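Local structure of heme peroxidase (Bacteroides thetaiotaomicron, 2GVK) at residues L32-C46 with M69-P81. The protein probably uses heme and hydrogen peroxide to oxidise dyes and other substrates, as a dye-decolorizing peroxidase. Residues are numbered along the deposited sequence; the frame is centred on the assembly and turned at random. Where two conformers were deposited one is given.
With NA (sodium ion), chain E; EDO (1,2-ethanediol), chain I.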
loop_
_atom_site.group_PDB
_atom_site.type_symbol
_atom_site.label_atom_id
_atom_site.label_comp_id
_atom_site.label_asym_id
_atom_site.label_seq_id
_atom_site.Cartn_x
_atom_site.Cartn_y
_atom_site.Cartn_z
ATOM N N LEU A 32 19.987 9.031 34.920
ATOM C CA LEU A 32 20.781 10.240 34.849
ATOM C C LEU A 32 22.148 10.017 35.452
ATOM O O LEU A 32 22.282 9.297 36.424
ATOM C CB LEU A 32 20.089 11.376 35.612
ATOM C CG LEU A 32 18.694 11.764 35.137
ATOM C CD1 LEU A 32 18.130 12.813 36.058
ATOM C CD2 LEU A 32 18.729 12.254 33.707
ATOM N N THR A 33 23.147 10.711 34.909
ATOM C CA THR A 33 24.476 10.768 35.521
ATOM C C THR A 33 24.613 12.031 36.363
ATOM O O THR A 33 23.787 12.939 36.277
ATOM C CB THR A 33 25.581 10.811 34.468
ATOM O OG1 THR A 33 25.547 12.079 33.783
ATOM C CG2 THR A 33 25.429 9.690 33.480
ATOM N N ASP A 34 25.733 12.136 37.077
ATOM C CA ASP A 34 25.994 13.300 37.919
ATOM C C ASP A 34 26.859 14.343 37.210
ATOM O O ASP A 34 27.485 15.176 37.848
ATOM C CB ASP A 34 26.668 12.872 39.223
ATOM C CG ASP A 34 25.682 12.362 40.243
ATOM O OD1 ASP A 34 24.462 12.551 40.047
ATOM O OD2 ASP A 34 26.127 11.800 41.272
ATOM N N SER A 35 26.874 14.317 35.901
ATOM C CA SER A 35 27.699 15.270 35.157
ATOM C C SER A 35 27.170 16.708 35.319
ATOM O O SER A 35 25.997 16.917 35.570
ATOM C CB SER A 35 27.759 14.908 33.697
ATOM O OG SER A 35 26.686 15.470 32.978
ATOM N N PRO A 36 28.039 17.685 35.133
ATOM C CA PRO A 36 27.619 19.086 35.264
ATOM C C PRO A 36 26.862 19.632 34.047
ATOM O O PRO A 36 26.632 20.841 33.959
ATOM C CB PRO A 36 28.941 19.826 35.449
ATOM C CG PRO A 36 29.951 18.995 34.750
ATOM C CD PRO A 36 29.478 17.560 34.826
ATOM N N ASP A 37 26.510 18.756 33.105
ATOM C CA ASP A 37 25.683 19.135 31.960
ATOM C C ASP A 37 24.341 18.398 31.947
ATOM O O ASP A 37 23.552 18.571 31.016
ATOM C CB ASP A 37 26.380 18.792 30.648
ATOM C CG ASP A 37 27.616 19.586 30.405
ATOM O OD1 ASP A 37 27.902 20.529 31.156
ATOM O OD2 ASP A 37 28.321 19.254 29.428
ATOM N N THR A 38 24.111 17.536 32.931
ATOM C CA THR A 38 22.987 16.587 32.862
ATOM C C THR A 38 21.644 17.275 32.789
ATOM O O THR A 38 20.812 16.932 31.940
ATOM C CB THR A 38 23.021 15.568 34.029
ATOM O OG1 THR A 38 24.125 14.683 33.844
ATOM C CG2 THR A 38 21.762 14.748 34.057
ATOM N N VAL A 39 21.406 18.246 33.655
ATOM C CA VAL A 39 20.102 18.914 33.644
ATOM C C VAL A 39 19.892 19.665 32.338
ATOM O O VAL A 39 18.839 19.591 31.741
ATOM C CB VAL A 39 19.930 19.883 34.846
ATOM C CG1 VAL A 39 18.575 20.582 34.762
ATOM C CG2 VAL A 39 20.040 19.131 36.145
ATOM N N ASP A 40 20.904 20.381 31.899
ATOM C CA ASP A 40 20.801 21.160 30.652
ATOM C C ASP A 40 20.541 20.279 29.429
ATOM O O ASP A 40 19.781 20.653 28.538
ATOM C CB ASP A 40 22.052 21.979 30.433
ATOM C CG ASP A 40 22.111 23.218 31.332
ATOM O OD1 ASP A 40 21.097 23.539 31.996
ATOM O OD2 ASP A 40 23.166 23.885 31.347
ATOM N N LYS A 41 21.204 19.138 29.357
ATOM C CA LYS A 41 21.019 18.238 28.206
ATOM C C LYS A 41 19.619 17.636 28.203
ATOM O O LYS A 41 18.970 17.559 27.157
ATOM C CB LYS A 41 22.104 17.160 28.176
ATOM C CG LYS A 41 23.447 17.730 27.755
ATOM C CD LYS A 41 24.530 16.717 27.744
ATOM C CE LYS A 41 25.853 17.349 27.322
ATOM N NZ LYS A 41 27.000 16.465 27.637
ATOM N N VAL A 42 19.114 17.287 29.374
ATOM C CA VAL A 42 17.752 16.782 29.466
ATOM C C VAL A 42 16.752 17.878 29.060
ATOM O O VAL A 42 15.799 17.620 28.325
ATOM C CB VAL A 42 17.434 16.241 30.883
ATOM C CG1 VAL A 42 15.901 15.937 31.038
ATOM C CG2 VAL A 42 18.269 14.997 31.162
ATOM N N LYS A 43 16.998 19.100 29.512
ATOM C CA LYS A 43 16.112 20.222 29.186
ATOM C C LYS A 43 16.138 20.532 27.683
ATOM O O LYS A 43 15.099 20.891 27.099
ATOM C CB LYS A 43 16.479 21.463 29.998
ATOM C CG LYS A 43 16.096 21.363 31.447
ATOM C CD LYS A 43 16.312 22.674 32.186
ATOM C CE LYS A 43 15.828 22.568 33.629
ATOM N NZ LYS A 43 15.833 23.897 34.339
ATOM N N ASP A 44 17.294 20.348 27.044
ATOM C CA ASP A 44 17.416 20.519 25.560
ATOM C C ASP A 44 16.503 19.559 24.847
ATOM O O ASP A 44 15.831 19.917 23.893
ATOM C CB ASP A 44 18.852 20.282 25.075
ATOM C CG ASP A 44 18.980 20.391 23.527
ATOM O OD1 ASP A 44 18.838 21.529 22.999
ATOM O OD2 ASP A 44 19.215 19.349 22.849
ATOM N N VAL A 45 16.471 18.321 25.310
ATOM C CA VAL A 45 15.566 17.334 24.711
ATOM C C VAL A 45 14.093 17.735 24.967
ATOM O O VAL A 45 13.274 17.712 24.057
ATOM C CB VAL A 45 15.833 15.903 25.236
ATOM C CG1 VAL A 45 14.758 14.949 24.751
ATOM C CG2 VAL A 45 17.186 15.421 24.790
ATOM N N CYS A 46 13.776 18.141 26.201
ATOM C CA CYS A 46 12.412 18.607 26.520
ATOM C C CYS A 46 11.989 19.732 25.578
ATOM O O CYS A 46 10.871 19.725 25.039
ATOM C CB CYS A 46 12.310 19.107 27.964
ATOM S SG CYS A 46 12.529 17.872 29.223
HETATM N N MSE A 69 7.852 10.637 26.093
HETATM C CA MSE A 69 8.941 10.858 27.010
HETATM C C MSE A 69 8.379 10.998 28.411
HETATM O O MSE A 69 7.487 11.813 28.648
HETATM C CB MSE A 69 9.661 12.143 26.633
HETATM C CG MSE A 69 10.832 12.503 27.533
HETATM SE SE MSE A 69 11.636 14.201 26.990
HETATM C CE MSE A 69 13.175 14.151 28.178
ATOM N N GLY A 70 8.920 10.224 29.342
ATOM C CA GLY A 70 8.470 10.251 30.716
ATOM C C GLY A 70 9.612 10.342 31.699
ATOM O O GLY A 70 10.760 9.993 31.382
ATOM N N PHE A 71 9.273 10.755 32.917
ATOM C CA PHE A 71 10.245 10.965 33.995
ATOM C C PHE A 71 9.928 10.136 35.225
ATOM O O PHE A 71 8.788 10.116 35.690
ATOM C CB PHE A 71 10.267 12.458 34.404
ATOM C CG PHE A 71 10.518 13.386 33.268
ATOM C CD1 PHE A 71 9.490 13.770 32.440
ATOM C CD2 PHE A 71 11.797 13.811 32.974
ATOM C CE1 PHE A 71 9.727 14.577 31.333
ATOM C CE2 PHE A 71 12.030 14.655 31.856
ATOM C CZ PHE A 71 11.003 15.025 31.064
ATOM N N GLY A 72 10.969 9.544 35.815
ATOM C CA GLY A 72 10.847 8.825 37.080
ATOM C C GLY A 72 10.610 9.783 38.242
ATOM O O GLY A 72 10.843 10.979 38.131
ATOM N N ALA A 73 10.152 9.249 39.358
ATOM C CA ALA A 73 9.749 10.079 40.476
ATOM C C ALA A 73 10.926 10.853 41.065
ATOM O O ALA A 73 10.850 12.079 41.239
ATOM C CB ALA A 73 9.077 9.239 41.533
ATOM N N ASP A 74 12.025 10.156 41.359
ATOM C CA ASP A 74 13.202 10.827 41.919
ATOM C C ASP A 74 13.786 11.816 40.923
ATOM O O ASP A 74 14.184 12.930 41.297
ATOM C CB ASP A 74 14.279 9.812 42.313
ATOM C CG ASP A 74 13.931 9.029 43.577
ATOM O OD1 ASP A 74 12.929 9.371 44.270
ATOM O OD2 ASP A 74 14.673 8.082 43.884
ATOM N N ALA A 75 13.860 11.397 39.652
ATOM C CA ALA A 75 14.411 12.242 38.584
ATOM C C ALA A 75 13.636 13.534 38.432
ATOM O O ALA A 75 14.220 14.599 38.224
ATOM C CB ALA A 75 14.423 11.472 37.266
ATOM N N TRP A 76 12.315 13.447 38.510
ATOM C CA TRP A 76 11.467 14.626 38.370
ATOM C C TRP A 76 11.849 15.684 39.406
ATOM O O TRP A 76 12.037 16.839 39.081
ATOM C CB TRP A 76 9.989 14.248 38.527
ATOM C CG TRP A 76 9.062 15.441 38.437
ATOM C CD1 TRP A 76 8.653 16.256 39.477
ATOM C CD2 TRP A 76 8.536 16.023 37.248
ATOM N NE1 TRP A 76 7.857 17.271 38.995
ATOM C CE2 TRP A 76 7.767 17.153 37.634
ATOM C CE3 TRP A 76 8.566 15.664 35.904
ATOM C CZ2 TRP A 76 7.074 17.944 36.700
ATOM C CZ3 TRP A 76 7.906 16.488 34.977
ATOM C CH2 TRP A 76 7.175 17.604 35.394
ATOM N N THR A 77 11.986 15.261 40.652
ATOM C CA THR A 77 12.291 16.177 41.730
ATOM C C THR A 77 13.723 16.736 41.598
ATOM O O THR A 77 13.966 17.913 41.869
ATOM C CB THR A 77 12.062 15.499 43.096
ATOM O OG1 THR A 77 10.656 15.386 43.317
ATOM C CG2 THR A 77 12.667 16.300 44.214
ATOM N N ARG A 78 14.648 15.916 41.136
ATOM C CA ARG A 78 16.013 16.381 40.888
ATOM C C ARG A 78 16.069 17.430 39.776
ATOM O O ARG A 78 16.696 18.486 39.931
ATOM C CB ARG A 78 16.927 15.232 40.514
ATOM C CG ARG A 78 18.297 15.727 40.081
ATOM C CD ARG A 78 19.185 14.661 39.564
ATOM N NE ARG A 78 20.390 15.239 38.954
ATOM C CZ ARG A 78 21.335 14.528 38.364
ATOM N NH1 ARG A 78 21.244 13.209 38.338
ATOM N NH2 ARG A 78 22.390 15.133 37.827
ATOM N N LEU A 79 15.409 17.140 38.663
ATOM C CA LEU A 79 15.477 17.993 37.494
ATOM C C LEU A 79 14.673 19.262 37.641
ATOM O O LEU A 79 15.089 20.320 37.157
ATOM C CB LEU A 79 14.967 17.240 36.246
ATOM C CG LEU A 79 15.790 16.042 35.764
ATOM C CD1 LEU A 79 14.985 15.163 34.856
ATOM C CD2 LEU A 79 17.076 16.543 35.070
ATOM N N PHE A 80 13.482 19.144 38.256
ATOM C CA PHE A 80 12.473 20.200 38.253
ATOM C C PHE A 80 11.929 20.456 39.668
ATOM O O PHE A 80 10.748 20.276 39.924
ATOM C CB PHE A 80 11.303 19.802 37.319
ATOM C CG PHE A 80 11.750 19.250 35.970
ATOM C CD1 PHE A 80 12.497 20.022 35.111
ATOM C CD2 PHE A 80 11.387 17.962 35.569
ATOM C CE1 PHE A 80 12.920 19.515 33.867
ATOM C CE2 PHE A 80 11.792 17.467 34.335
ATOM C CZ PHE A 80 12.574 18.255 33.496
ATOM N N PRO A 81 12.788 20.899 40.571
ATOM C CA PRO A 81 12.390 21.095 41.979
ATOM C C PRO A 81 11.253 22.110 42.209
ATOM O O PRO A 81 10.591 22.057 43.247
ATOM C CB PRO A 81 13.673 21.593 42.630
ATOM C CG PRO A 81 14.477 22.146 41.513
ATOM C CD PRO A 81 14.178 21.301 40.342
HETATM NA NA NA E . 27.376 22.437 32.397
HETATM C C1 EDO I . 13.191 6.289 41.280
HETATM O O1 EDO I . 12.135 7.204 41.584
HETATM C C2 EDO I . 12.755 5.250 40.212
HETATM O O2 EDO I . 12.352 5.915 38.994
HETATM O O HOH W 1 25.473 22.531 30.975
HETATM O O HOH W 2 14.660 22.805 36.542
HETATM O O HOH W 3 28.488 23.915 30.880
HETATM O O HOH W 4 29.434 22.829 33.769
#
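Arg78 reaches from helix 73-79 to the loop that precedes helix 38-59 and grips the carbonyl oxygen of Thr33 end-on with both terminal nitrogens. The shorter and straighter bond runs from NH2 to Thr33 O (3.0 Å, N-H...O angle 153°); that from NH1 to the same oxygen is longer (3.3 Å) and comes from above the carbonyl plane. Thr33 O lies in the guanidinium plane, and the extended chain, with CG anti to the backbone N (chi1 173°), carries the group this far. In one of the two conformers of Asp34, OD1 lies 3.7 Å from Arg78 NH1, well out of the guanidinium plane, a long and tentative salt bridge in which no N-H points at the oxygen.

Beneath the arginine, Leu32 and Leu79 meet tip to tip, Leu32 CD1 lying 4.0 Å from Leu79 CG. Leu79 CD2 also packs against Val39 CG2, while its CD1 touches Val42 CG1. In the ferredoxin-like N-terminal half of the DyP fold, this apolar seam joins helix 38-59 and the end of strand 24-32 to helix 73-79; strand 66-72 joins through Met69 and Phe71. Cys46 SG approaches the edge of the Phe71 ring, 3.7 Å from CZ, and selenomethionine Met69 sets its CE against Val45 CG1 at 3.9 Å. Helix 309-315 adds Leu312 against both Cys46 and Phe71. At the outer margin, one water accepts from Lys43 NZ and donates to Leu79 O.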